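Local coordinates for aminotransferase (Neisseria meningitidis Z2491, PDB 3JTX), which probably transfers amino groups between amino acids and 2-oxo acids by means of a lysine-bound pyridoxal phosphate, as a class I/II aminotransferase, at residues Val172-Pro177 with Ile204-Cys209; Gly182-Leu187 with Leu322-Phe327; Tyr210-Phe215 with Asp298-Tyr303. All blocks are in the same frame, centred on the assembly; numbering follows the deposited sequence.

Contact 1 of 3, residues Val172-Pro177 with Ile204-Cys209; sequences VFVCSP and IASDEC
Val172-Cys175 and Ile204-Asp207 run side by side as parallel strands, their axes 4.6 Å apart at closest approach and turned by 22°. Four backbone hydrogen bonds join them in the alternating pattern of a parallel ladder: Ala205 N to Val172 O, Val174 N to Ala205 O (2.9 Å), Asp207 N to Val174 O (2.8 Å) and, where the first strand gives way to loop, Ser176 N to Asp207 O (3.1 Å). The same carbonyls also receive CA-H groups, as with Phe173 CA to Ala205 O at 3.3 Å. A water extends the ladder by donating to both Asp207 O and Pro177 O, just past the cis peptide bond that precedes Pro177.

Apolar contact between the side chains is slight. On the face carrying Phe173, Ala205, Cys175 and Asp207, the ring atom Phe173 CD1 rests against Ala205 CB at 4.1 Å, and the ring itself stacks with Tyr133. The face of Val174 and Ser206 is covered by Trp190 of helix 187-200.

Among the polar side chains, Ser206 OG donates to Glu208 OE2 (2.8 Å), an oxygen also bonded by Cys223 N, while Glu208 CG lies 3.4 Å from Ser176 O. With CG swung away from the backbone N (chi1 -178°), the Asp207 carboxylate extends from the strand toward the cofactor, and its OD2 bonds both Tyr133 OH and the pyridine nitrogen N1 of the pyridoxal phosphate-modified Lys245. Strand 169-175, helix 187-200 and strand 203-207 form a beta-alpha-beta unit, and an aspartate paired with the pyridine nitrogen from the C-terminal end of its strand is characteristic of fold type I pyridoxal phosphate-dependent enzymes.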
ATOM      1  N   VAL A 172       6.410   6.026 -20.300  1.00 16.13           N
ATOM      2  CA  VAL A 172       7.323   7.141 -20.159  1.00 15.56           C
ATOM      3  C   VAL A 172       6.885   7.925 -18.934  1.00 15.47           C
ATOM      4  O   VAL A 172       5.695   8.202 -18.775  1.00 16.07           O
ATOM      5  CB  VAL A 172       7.254   8.013 -21.426  1.00 15.48           C
ATOM      6  CG1 VAL A 172       7.878   9.351 -21.215  1.00 15.86           C
ATOM      7  CG2 VAL A 172       7.901   7.264 -22.619  1.00 15.47           C
ATOM      8  N   PHE A 173       7.824   8.269 -18.053  1.00 15.50           N
ATOM      9  CA  PHE A 173       7.533   9.170 -16.921  1.00 15.92           C
ATOM     10  C   PHE A 173       7.794  10.630 -17.301  1.00 15.44           C
ATOM     11  O   PHE A 173       8.789  10.931 -17.968  1.00 15.29           O
ATOM     12  CB  PHE A 173       8.444   8.883 -15.734  1.00 16.61           C
ATOM     13  CG  PHE A 173       8.160   7.601 -15.033  1.00 18.12           C
ATOM     14  CD1 PHE A 173       7.025   7.465 -14.262  1.00 19.55           C
ATOM     15  CD2 PHE A 173       9.048   6.541 -15.122  1.00 18.55           C
ATOM     16  CE1 PHE A 173       6.764   6.277 -13.589  1.00 21.98           C
ATOM     17  CE2 PHE A 173       8.798   5.352 -14.438  1.00 20.90           C
ATOM     18  CZ  PHE A 173       7.656   5.233 -13.678  1.00 20.44           C
ATOM     19  N   VAL A 174       6.910  11.518 -16.870  1.00 15.34           N
ATOM     20  CA  VAL A 174       7.163  12.962 -16.846  1.00 15.46           C
ATOM     21  C   VAL A 174       7.031  13.445 -15.397  1.00 14.94           C
ATOM     22  O   VAL A 174       6.142  13.016 -14.676  1.00 14.15           O
ATOM     23  CB  VAL A 174       6.179  13.733 -17.763  1.00 15.72           C
ATOM     24  CG1 VAL A 174       6.327  15.266 -17.576  1.00 15.14           C
ATOM     25  CG2 VAL A 174       6.374  13.336 -19.209  1.00 14.25           C
ATOM     26  N   CYS A 175       7.953  14.286 -14.943  1.00 15.23           N
ATOM     27  CA  CYS A 175       7.865  14.855 -13.604  1.00 15.44           C
ATOM     28  C   CYS A 175       7.777  16.363 -13.777  1.00 15.55           C
ATOM     29  O   CYS A 175       8.756  17.002 -14.177  1.00 16.23           O
ATOM     30  CB  CYS A 175       9.072  14.459 -12.756  1.00 15.64           C
ATOM     31  SG  CYS A 175       8.967  15.002 -11.026  1.00 18.50           S
ATOM     32  N   SER A 176       6.591  16.916 -13.524  1.00 15.59           N
ATOM     33  CA  SER A 176       6.290  18.320 -13.836  1.00 15.72           C
ATOM     34  C   SER A 176       5.322  18.923 -12.827  1.00 15.37           C
ATOM     35  O   SER A 176       4.180  18.482 -12.758  1.00 16.66           O
ATOM     36  CB  SER A 176       5.685  18.426 -15.232  1.00 15.63           C
ATOM     37  OG  SER A 176       5.482  19.782 -15.600  1.00 15.67           O
ATOM     38  N   PRO A 177       5.766  19.918 -12.026  1.00 15.28           N
ATOM     39  CA  PRO A 177       7.134  20.468 -11.943  1.00 15.57           C
ATOM     40  C   PRO A 177       8.172  19.414 -11.608  1.00 16.00           C
ATOM     41  O   PRO A 177       7.895  18.504 -10.827  1.00 16.40           O
ATOM     42  CB  PRO A 177       7.048  21.474 -10.792  1.00 15.83           C
ATOM     43  CG  PRO A 177       5.605  21.864 -10.753  1.00 15.98           C
ATOM     44  CD  PRO A 177       4.829  20.659 -11.160  1.00 14.77           C
ATOM     45  N   ILE A 204       1.717   7.280 -20.852  1.00 14.03           N
ATOM     46  CA  ILE A 204       2.398   8.400 -20.175  1.00 14.50           C
ATOM     47  C   ILE A 204       1.936   8.493 -18.727  1.00 14.90           C
ATOM     48  O   ILE A 204       0.726   8.527 -18.462  1.00 14.92           O
ATOM     49  CB  ILE A 204       2.112   9.755 -20.881  1.00 14.78           C
ATOM     50  CG1 ILE A 204       2.746   9.757 -22.275  1.00 14.78           C
ATOM     51  CG2 ILE A 204       2.654  10.927 -20.042  1.00 14.78           C
ATOM     52  CD1 ILE A 204       2.233  10.893 -23.191  1.00 14.04           C
ATOM     53  N   ALA A 205       2.895   8.489 -17.797  1.00 14.88           N
ATOM     54  CA  ALA A 205       2.629   8.665 -16.384  1.00 15.33           C
ATOM     55  C   ALA A 205       3.274   9.986 -15.957  1.00 15.99           C
ATOM     56  O   ALA A 205       4.510  10.140 -16.019  1.00 16.31           O
ATOM     57  CB  ALA A 205       3.186   7.459 -15.561  1.00 15.20           C
ATOM     58  N   SER A 206       2.436  10.943 -15.561  1.00 16.01           N
ATOM     59  CA  SER A 206       2.883  12.275 -15.192  1.00 15.45           C
ATOM     60  C   SER A 206       2.778  12.518 -13.684  1.00 15.56           C
ATOM     61  O   SER A 206       1.684  12.551 -13.120  1.00 15.81           O
ATOM     62  CB  SER A 206       2.090  13.327 -15.962  1.00 16.54           C
ATOM     63  OG  SER A 206       2.667  14.608 -15.797  1.00 16.03           O
ATOM     64  N   ASP A 207       3.939  12.693 -13.055  1.00 14.95           N
ATOM     65  CA  ASP A 207       4.073  12.920 -11.618  1.00 15.49           C
ATOM     66  C   ASP A 207       3.973  14.418 -11.353  1.00 15.37           C
ATOM     67  O   ASP A 207       4.908  15.182 -11.630  1.00 15.88           O
ATOM     68  CB  ASP A 207       5.400  12.342 -11.139  1.00 15.86           C
ATOM     69  CG  ASP A 207       5.622  12.473  -9.636  1.00 17.14           C
ATOM     70  OD1 ASP A 207       4.895  13.226  -8.948  1.00 18.61           O
ATOM     71  OD2 ASP A 207       6.572  11.809  -9.159  1.00 18.32           O
ATOM     72  N   GLU A 208       2.819  14.832 -10.852  1.00 15.55           N
ATOM     73  CA  GLU A 208       2.485  16.251 -10.702  1.00 15.70           C
ATOM     74  C   GLU A 208       2.343  16.731  -9.254  1.00 16.43           C
ATOM     75  O   GLU A 208       1.652  17.727  -8.979  1.00 15.59           O
ATOM     76  CB  GLU A 208       1.224  16.555 -11.521  1.00 16.13           C
ATOM     77  CG  GLU A 208       1.510  16.377 -13.007  1.00 15.97           C
ATOM     78  CD  GLU A 208       0.326  16.587 -13.941  1.00 17.66           C
ATOM     79  OE1 GLU A 208      -0.781  16.983 -13.496  1.00 15.35           O
ATOM     80  OE2 GLU A 208       0.542  16.348 -15.148  1.00 18.13           O
ATOM     81  N   CYS A 209       3.054  16.081  -8.338  1.00 16.30           N
ATOM     82  CA  CYS A 209       2.888  16.374  -6.913  1.00 17.03           C
ATOM     83  C   CYS A 209       3.320  17.790  -6.512  1.00 16.98           C
ATOM     84  O   CYS A 209       2.924  18.264  -5.443  1.00 16.72           O
ATOM     85  CB  CYS A 209       3.625  15.323  -6.066  1.00 17.75           C
ATOM     86  SG  CYS A 209       2.917  13.662  -6.290  1.00 22.54           S
TER
HETATM   87  O   HOH W   1       5.551  17.403  -9.813  1.00 14.27           O

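Contact 2 of 3, residues Gly182-Leu187 with Leu322-Phe327; sequences GSVLDL and LPDASF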
ATOM      1  N   GLY A 182      12.847  21.989 -11.148  1.00 16.93           N
ATOM      2  CA  GLY A 182      11.717  22.904 -11.046  1.00 16.68           C
ATOM      3  C   GLY A 182      10.998  23.152 -12.371  1.00 17.26           C
ATOM      4  O   GLY A 182      10.006  23.881 -12.422  1.00 17.34           O
ATOM      5  N   SER A 183      11.494  22.544 -13.444  1.00 17.02           N
ATOM      6  CA  SER A 183      10.984  22.809 -14.774  1.00 17.07           C
ATOM      7  C   SER A 183       9.570  22.283 -14.934  1.00 16.36           C
ATOM      8  O   SER A 183       9.259  21.160 -14.502  1.00 15.85           O
ATOM      9  CB  SER A 183      11.860  22.139 -15.834  1.00 17.15           C
ATOM     10  OG  SER A 183      11.299  22.361 -17.139  1.00 21.25           O
ATOM     11  N   VAL A 184       8.727  23.086 -15.573  1.00 15.63           N
ATOM     12  CA  VAL A 184       7.368  22.666 -15.915  1.00 14.79           C
ATOM     13  C   VAL A 184       7.328  22.394 -17.423  1.00 14.60           C
ATOM     14  O   VAL A 184       7.591  23.295 -18.234  1.00 13.72           O
ATOM     15  CB  VAL A 184       6.342  23.744 -15.499  1.00 15.27           C
ATOM     16  CG1 VAL A 184       4.940  23.433 -16.029  1.00 14.94           C
ATOM     17  CG2 VAL A 184       6.319  23.879 -13.955  1.00 14.30           C
ATOM     18  N   LEU A 185       7.026  21.156 -17.803  1.00 13.73           N
ATOM     19  CA  LEU A 185       6.950  20.806 -19.216  1.00 13.61           C
ATOM     20  C   LEU A 185       5.864  21.676 -19.866  1.00 14.87           C
ATOM     21  O   LEU A 185       4.752  21.802 -19.338  1.00 14.81           O
ATOM     22  CB  LEU A 185       6.640  19.319 -19.396  1.00 13.56           C
ATOM     23  CG  LEU A 185       6.843  18.770 -20.809  1.00 13.11           C
ATOM     24  CD1 LEU A 185       8.312  18.890 -21.241  1.00 13.32           C
ATOM     25  CD2 LEU A 185       6.342  17.345 -20.925  1.00 11.20           C
ATOM     26  N   ASP A 186       6.189  22.293 -20.992  1.00 15.00           N
ATOM     27  CA  ASP A 186       5.282  23.265 -21.568  1.00 15.76           C
ATOM     28  C   ASP A 186       4.479  22.672 -22.731  1.00 14.90           C
ATOM     29  O   ASP A 186       4.550  21.477 -22.979  1.00 13.99           O
ATOM     30  CB  ASP A 186       6.048  24.526 -21.940  1.00 17.03           C
ATOM     31  CG  ASP A 186       7.133  24.295 -22.974  1.00 20.66           C
ATOM     32  OD1 ASP A 186       7.266  23.179 -23.533  1.00 25.64           O
ATOM     33  OD2 ASP A 186       7.893  25.258 -23.210  1.00 27.09           O
ATOM     34  N   LEU A 187       3.695  23.487 -23.427  1.00 13.97           N
ATOM     35  CA  LEU A 187       2.898  22.942 -24.523  1.00 13.94           C
ATOM     36  C   LEU A 187       3.743  22.298 -25.632  1.00 13.80           C
ATOM     37  O   LEU A 187       3.354  21.264 -26.171  1.00 13.39           O
ATOM     38  CB  LEU A 187       1.958  23.994 -25.107  1.00 13.90           C
ATOM     39  CG  LEU A 187       0.707  24.292 -24.283  1.00 13.26           C
ATOM     40  CD1 LEU A 187       0.013  25.518 -24.877  1.00 13.78           C
ATOM     41  CD2 LEU A 187      -0.275  23.072 -24.196  1.00 14.59           C
ATOM     42  N   LEU A 322      14.634  32.285 -10.662  1.00 19.39           N
ATOM     43  CA  LEU A 322      13.466  31.636 -10.075  1.00 19.52           C
ATOM     44  C   LEU A 322      13.109  30.409 -10.915  1.00 18.87           C
ATOM     45  O   LEU A 322      13.057  30.503 -12.122  1.00 19.11           O
ATOM     46  CB  LEU A 322      12.305  32.620 -10.082  1.00 19.73           C
ATOM     47  CG  LEU A 322      11.062  32.359  -9.246  1.00 21.42           C
ATOM     48  CD1 LEU A 322      11.361  32.363  -7.765  1.00 21.06           C
ATOM     49  CD2 LEU A 322      10.057  33.459  -9.587  1.00 22.88           C
ATOM     50  N   PRO A 323      12.898  29.239 -10.287  1.00 18.47           N
ATOM     51  CA  PRO A 323      12.456  28.088 -11.084  1.00 18.05           C
ATOM     52  C   PRO A 323      11.011  28.250 -11.572  1.00 17.58           C
ATOM     53  O   PRO A 323      10.313  29.186 -11.134  1.00 16.56           O
ATOM     54  CB  PRO A 323      12.572  26.930 -10.103  1.00 18.55           C
ATOM     55  CG  PRO A 323      12.341  27.552  -8.772  1.00 19.12           C
ATOM     56  CD  PRO A 323      12.916  28.944  -8.845  1.00 18.29           C
ATOM     57  N   ASP A 324      10.561  27.366 -12.466  1.00 17.54           N
ATOM     58  CA  ASP A 324       9.179  27.448 -12.979  1.00 17.56           C
ATOM     59  C   ASP A 324       8.208  27.204 -11.821  1.00 17.51           C
ATOM     60  O   ASP A 324       7.150  27.839 -11.727  1.00 17.13           O
ATOM     61  CB  ASP A 324       8.891  26.415 -14.088  1.00 17.30           C
ATOM     62  CG  ASP A 324       9.669  26.662 -15.389  1.00 18.73           C
ATOM     63  OD1 ASP A 324      10.227  27.756 -15.593  1.00 18.35           O
ATOM     64  OD2 ASP A 324       9.704  25.739 -16.236  1.00 18.16           O
ATOM     65  N   ALA A 325       8.560  26.245 -10.974  1.00 17.24           N
ATOM     66  CA  ALA A 325       7.745  25.850  -9.821  1.00 17.66           C
ATOM     67  C   ALA A 325       8.563  24.933  -8.900  1.00 17.88           C
ATOM     68  O   ALA A 325       9.755  24.742  -9.122  1.00 18.78           O
ATOM     69  CB  ALA A 325       6.440  25.159 -10.289  1.00 16.78           C
ATOM     70  N   SER A 326       7.913  24.348  -7.894  1.00 18.07           N
ATOM     71  CA  SER A 326       8.549  23.517  -6.851  1.00 17.72           C
ATOM     72  C   SER A 326       9.269  24.383  -5.816  1.00 17.29           C
ATOM     73  O   SER A 326       9.358  25.600  -5.980  1.00 17.00           O
ATOM     74  CB  SER A 326       9.510  22.463  -7.404  1.00 17.73           C
ATOM     75  OG  SER A 326      10.849  22.947  -7.465  1.00 20.79           O
ATOM     76  N   PHE A 327       9.720  23.730  -4.741  1.00 16.43           N
ATOM     77  CA  PHE A 327      10.504  24.387  -3.695  1.00 16.62           C
ATOM     78  C   PHE A 327      12.011  24.133  -3.789  1.00 16.48           C
ATOM     79  O   PHE A 327      12.746  24.343  -2.811  1.00 18.01           O
ATOM     80  CB  PHE A 327       9.929  24.124  -2.271  1.00 15.82           C
ATOM     81  CG  PHE A 327       9.743  22.668  -1.884  1.00 16.18           C
ATOM     82  CD1 PHE A 327      10.797  21.762  -1.899  1.00 15.19           C
ATOM     83  CD2 PHE A 327       8.509  22.229  -1.402  1.00 17.01           C
ATOM     84  CE1 PHE A 327      10.617  20.452  -1.478  1.00 16.33           C
ATOM     85  CE2 PHE A 327       8.320  20.917  -0.996  1.00 16.79           C
ATOM     86  CZ  PHE A 327       9.379  20.027  -1.029  1.00 17.22           C
TER
HETATM   87  O   HOH W   2      11.713  24.975 -18.273  1.00 37.39           O
HETATM   88  O   HOH W   3       7.269  26.208 -18.361  1.00 38.23           O
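Asp324 reaches across to Gly182, Ser183 and Val184, two loops meeting without strand pairing. Its CB sits 3.2 Å from Gly182 O and 3.6 Å from Val184 CG2, so the first carbon of the side chain already touches a carbonyl and a methyl group. CG lies beside the backbone N of Asp324 (chi1 -67°), which carries the carboxylate on toward the amide of Val184. There OD2 accepts Val184 N at 2.9 Å through its anti lone pair; the N-H points almost straight at the oxygen, at 176°. Two waters also donate to OD2: one is shared with Ser183 OG, which also donates to the backbone carbonyl Ser153 O, and the other reaches Val184 O. A single carboxylate oxygen thus gathers one amide and two waters on the solvent-exposed side of the contact, which should help to stabilise its negative charge.

Deeper in, Ala325 N gives a weak hydrogen bond to Gly182 O (3.1 Å), and Val184 CG2 meets Ala325 CB at 3.9 Å. Gly182, with its positive phi of 77°, turns its CA against Pro323 CB and Ser326 OG with no side chain between. Ser326 OG, 3.7 Å from Gly182 CA, donates to Ala325 O in the carbonyl plane.

The first loop leads from strand 169-175 into helix 187-200, whose N-cap is Asp186; the second lies between helix 294-314 and strand 328-332, with Pro323 against Phe307 of that helix. Their meeting therefore joins the link between strand 169-175 of the large sheet and helix 187-200 to the loop leading into strand 328-332 of the three-stranded antiparallel sheet.

Contact 3 of 3, residues Tyr210-Phe215 with Asp298-Tyr303; sequences YSEIYF and DNRRLY
Ile213, which closes a type I beta turn begun at Tyr210, comes closest to helix 294-314 at Arg300, with 5.8 Å between their CA atoms. Arg300 buries the largest share of any residue. Its chain leaves with CG anti to the backbone N and runs on extended before bending at chi3 (-37°), which lays the guanidinium over the ring of Tyr214. The two planes are only 14° apart and their centres 4.1 Å from each other, a stack of the cation-pi kind. Tyr214 OH lies over the middle of the guanidinium, 3.2 Å from Arg300 CZ, while Arg300 CD makes a CH-pi contact over the ring face, 3.9 Å from its centroid. At the guanidinium edge, NE donates to Glu212 O at 3.1 Å, close to the group's own plane but tilted from that of the carbonyl. Glu212 OE1 adds a long salt bridge to Arg300 NH2 (3.6 Å), with carboxylate and guanidinium nearly perpendicular.

One helical turn on, Tyr303 takes the apolar share: Ile213 CD1 is 3.8 Å from Tyr303 CE2, and CG2 of the same isoleucine packs near CD2 of that ring. Ile213 CD1 also touches Asn299 ND2 at 3.9 Å; the amide oxygen of Asn299 bonds His42 and Asn248.

Glu212 OE2 accepts Ser211 OG and forms a salt bridge with Arg82, so its carboxylate stands between two arginines, which probably keeps it ionised. In the conformer described, the Arg300 guanidinium is held by the bond at its edge and the tyrosine on its face, combining charge, directional bonding and aromatic stacking; a second conformer exists, so this attachment of loop to helix is not rigid.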
ATOM      1  N   TYR A 210       4.116  18.472  -7.346  1.00 17.07           N
ATOM      2  CA  TYR A 210       4.500  19.884  -7.052  1.00 16.93           C
ATOM      3  C   TYR A 210       3.596  20.912  -7.734  1.00 16.71           C
ATOM      4  O   TYR A 210       3.897  22.107  -7.717  1.00 17.11           O
ATOM      5  CB  TYR A 210       5.976  20.152  -7.406  1.00 16.69           C
ATOM      6  CG  TYR A 210       6.927  19.363  -6.538  1.00 17.29           C
ATOM      7  CD1 TYR A 210       7.330  19.843  -5.290  1.00 16.39           C
ATOM      8  CD2 TYR A 210       7.396  18.110  -6.945  1.00 16.36           C
ATOM      9  CE1 TYR A 210       8.192  19.104  -4.484  1.00 17.66           C
ATOM     10  CE2 TYR A 210       8.248  17.361  -6.140  1.00 18.52           C
ATOM     11  CZ  TYR A 210       8.645  17.860  -4.916  1.00 18.12           C
ATOM     12  OH  TYR A 210       9.495  17.127  -4.119  1.00 19.67           O
ATOM     13  N   SER A 211       2.482  20.476  -8.323  1.00 16.83           N
ATOM     14  CA  SER A 211       1.637  21.384  -9.124  1.00 16.97           C
ATOM     15  C   SER A 211       1.203  22.665  -8.400  1.00 17.12           C
ATOM     16  O   SER A 211       0.911  23.683  -9.059  1.00 16.60           O
ATOM     17  CB  SER A 211       0.374  20.664  -9.616  1.00 17.05           C
ATOM     18  OG  SER A 211      -0.510  20.409  -8.544  1.00 17.29           O
ATOM     19  N   GLU A 212       1.119  22.619  -7.067  1.00 16.96           N
ATOM     20  CA  GLU A 212       0.615  23.765  -6.294  1.00 17.33           C
ATOM     21  C   GLU A 212       1.699  24.635  -5.691  1.00 17.55           C
ATOM     22  O   GLU A 212       1.386  25.639  -5.076  1.00 16.93           O
ATOM     23  CB  GLU A 212      -0.332  23.302  -5.180  1.00 17.57           C
ATOM     24  CG  GLU A 212      -1.473  22.449  -5.693  1.00 18.10           C
ATOM     25  CD  GLU A 212      -2.142  23.108  -6.864  1.00 17.73           C
ATOM     26  OE1 GLU A 212      -2.764  24.163  -6.645  1.00 18.94           O
ATOM     27  OE2 GLU A 212      -1.987  22.616  -8.006  1.00 17.90           O
ATOM     28  N   ILE A 213       2.967  24.262  -5.861  1.00 17.89           N
ATOM     29  CA  ILE A 213       4.068  25.077  -5.354  1.00 18.04           C
ATOM     30  C   ILE A 213       4.623  25.893  -6.525  1.00 18.15           C
ATOM     31  O   ILE A 213       5.445  25.398  -7.312  1.00 16.87           O
ATOM     32  CB  ILE A 213       5.174  24.217  -4.677  1.00 18.15           C
ATOM     33  CG1 ILE A 213       4.567  23.211  -3.670  1.00 20.03           C
ATOM     34  CG2 ILE A 213       6.185  25.111  -4.012  1.00 16.84           C
ATOM     35  CD1 ILE A 213       3.696  23.809  -2.598  1.00 19.97           C
ATOM     36  N   TYR A 214       4.140  27.134  -6.632  1.00 18.44           N
ATOM     37  CA  TYR A 214       4.462  28.025  -7.746  1.00 19.17           C
ATOM     38  C   TYR A 214       4.420  29.485  -7.308  1.00 20.02           C
ATOM     39  O   TYR A 214       4.029  29.791  -6.183  1.00 19.41           O
ATOM     40  CB  TYR A 214       3.508  27.794  -8.938  1.00 18.91           C
ATOM     41  CG  TYR A 214       2.025  28.031  -8.655  1.00 18.56           C
ATOM     42  CD1 TYR A 214       1.483  29.312  -8.681  1.00 18.66           C
ATOM     43  CD2 TYR A 214       1.169  26.971  -8.388  1.00 17.32           C
ATOM     44  CE1 TYR A 214       0.123  29.533  -8.428  1.00 17.50           C
ATOM     45  CE2 TYR A 214      -0.187  27.177  -8.125  1.00 17.86           C
ATOM     46  CZ  TYR A 214      -0.704  28.470  -8.151  1.00 19.15           C
ATOM     47  OH  TYR A 214      -2.050  28.704  -7.909  1.00 19.02           O
ATOM     48  N   PHE A 215       4.801  30.376  -8.217  1.00 21.32           N
ATOM     49  CA  PHE A 215       5.025  31.778  -7.906  1.00 22.96           C
ATOM     50  C   PHE A 215       4.144  32.708  -8.722  1.00 24.19           C
ATOM     51  O   PHE A 215       3.708  32.368  -9.825  1.00 24.33           O
ATOM     52  CB  PHE A 215       6.509  32.107  -8.136  1.00 23.27           C
ATOM     53  CG  PHE A 215       7.425  31.047  -7.602  1.00 24.28           C
ATOM     54  CD1 PHE A 215       7.510  30.821  -6.235  1.00 25.30           C
ATOM     55  CD2 PHE A 215       8.137  30.227  -8.460  1.00 25.57           C
ATOM     56  CE1 PHE A 215       8.304  29.805  -5.725  1.00 27.77           C
ATOM     57  CE2 PHE A 215       8.933  29.210  -7.961  1.00 26.76           C
ATOM     58  CZ  PHE A 215       9.018  28.994  -6.592  1.00 26.84           C
ATOM     59  N   ASP A 298      -1.971  29.914   1.696  1.00 18.26           N
ATOM     60  CA  ASP A 298      -1.033  30.235   2.783  1.00 18.52           C
ATOM     61  C   ASP A 298       0.316  29.517   2.599  1.00 18.46           C
ATOM     62  O   ASP A 298       1.378  30.113   2.731  1.00 18.54           O
ATOM     63  CB  ASP A 298      -1.634  29.846   4.131  1.00 18.51           C
ATOM     64  CG  ASP A 298      -2.886  30.656   4.489  1.00 20.53           C
ATOM     65  OD1 ASP A 298      -3.134  31.729   3.898  1.00 20.76           O
ATOM     66  OD2 ASP A 298      -3.632  30.186   5.372  1.00 24.31           O
ATOM     67  N   ASN A 299       0.259  28.232   2.281  1.00 18.82           N
ATOM     68  CA  ASN A 299       1.462  27.422   2.075  1.00 19.24           C
ATOM     69  C   ASN A 299       2.314  28.003   0.941  1.00 19.72           C
ATOM     70  O   ASN A 299       3.537  28.193   1.076  1.00 19.18           O
ATOM     71  CB  ASN A 299       1.046  25.982   1.759  1.00 19.24           C
ATOM     72  CG  ASN A 299       2.187  24.990   1.871  1.00 20.56           C
ATOM     73  OD1 ASN A 299       3.023  25.083   2.777  1.00 20.85           O
ATOM     74  ND2 ASN A 299       2.203  23.998   0.966  1.00 21.04           N
ATOM     75  N   ARG A 300       1.652  28.274  -0.177  1.00 19.74           N
ATOM     76  CA  ARG A 300       2.310  28.824  -1.352  0.50 20.62           C
ATOM     77  C   ARG A 300       2.942  30.178  -1.025  1.00 20.25           C
ATOM     78  O   ARG A 300       4.049  30.480  -1.459  1.00 20.60           O
ATOM     79  CB  ARG A 300       1.307  28.937  -2.511  0.50 20.82           C
ATOM     80  CG  ARG A 300       1.820  29.683  -3.712  0.50 22.38           C
ATOM     81  CD  ARG A 300       0.799  29.703  -4.830  0.50 24.28           C
ATOM     82  NE  ARG A 300       0.070  28.447  -4.917  0.50 25.85           N
ATOM     83  CZ  ARG A 300      -1.249  28.343  -4.804  0.50 26.22           C
ATOM     84  NH1 ARG A 300      -1.986  29.429  -4.621  0.50 26.61           N
ATOM     85  NH2 ARG A 300      -1.834  27.157  -4.899  0.50 26.69           N
ATOM     86  N   ARG A 301       2.257  30.988  -0.227  1.00 20.49           N
ATOM     87  CA  ARG A 301       2.795  32.290   0.190  1.00 21.11           C
ATOM     88  C   ARG A 301       4.104  32.150   1.010  1.00 21.08           C
ATOM     89  O   ARG A 301       5.023  32.970   0.855  1.00 21.44           O
ATOM     90  CB  ARG A 301       1.737  33.083   0.970  1.00 21.45           C
ATOM     91  CG  ARG A 301       2.136  34.505   1.360  1.00 22.75           C
ATOM     92  N   LEU A 302       4.198  31.132   1.871  1.00 20.95           N
ATOM     93  CA  LEU A 302       5.442  30.876   2.622  1.00 21.00           C
ATOM     94  C   LEU A 302       6.606  30.629   1.666  1.00 20.97           C
ATOM     95  O   LEU A 302       7.691  31.182   1.852  1.00 21.08           O
ATOM     96  CB  LEU A 302       5.309  29.676   3.573  1.00 20.98           C
ATOM     97  CG  LEU A 302       4.385  29.781   4.798  1.00 21.46           C
ATOM     98  CD1 LEU A 302       4.271  28.414   5.475  1.00 21.18           C
ATOM     99  CD2 LEU A 302       4.852  30.850   5.799  1.00 22.17           C
ATOM    100  N   TYR A 303       6.391  29.810   0.636  1.00 20.42           N
ATOM    101  CA  TYR A 303       7.476  29.503  -0.303  1.00 20.49           C
ATOM    102  C   TYR A 303       7.852  30.707  -1.176  1.00 20.58           C
ATOM    103  O   TYR A 303       9.030  30.950  -1.424  1.00 20.26           O
ATOM    104  CB  TYR A 303       7.119  28.311  -1.187  1.00 20.59           C
ATOM    105  CG  TYR A 303       7.058  26.978  -0.462  1.00 18.57           C
ATOM    106  CD1 TYR A 303       8.205  26.397   0.080  1.00 18.28           C
ATOM    107  CD2 TYR A 303       5.864  26.277  -0.362  1.00 18.75           C
ATOM    108  CE1 TYR A 303       8.159  25.157   0.725  1.00 18.60           C
ATOM    109  CE2 TYR A 303       5.803  25.038   0.270  1.00 18.02           C
ATOM    110  CZ  TYR A 303       6.952  24.479   0.813  1.00 19.01           C
ATOM    111  OH  TYR A 303       6.901  23.245   1.441  1.00 17.94           O
TER

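Contact 1 lies nearest the chain centre, in the seven-stranded sheet; contact 2 is about 12 Å from it, and contact 3 about 12 Å from contact 2 and 18 Å from contact 1, measured between centres. Along the chain, the segments of contacts 1 and 2 alternate, whereas contact 3 opens after contact 1 has closed and falls between the two segments of contact 2. All three touch. Ser176 OG probably bonds Leu185 N, Pro177 packs on Ala325 and on the Tyr210 backbone, and Ser326 N probably bonds Ile213 O. Thus the end of strand 203-207 and its following loop, which meet the cofactor through Asp207 and Tyr210, are tied to helix 294-314 and the approach to strand 328-332.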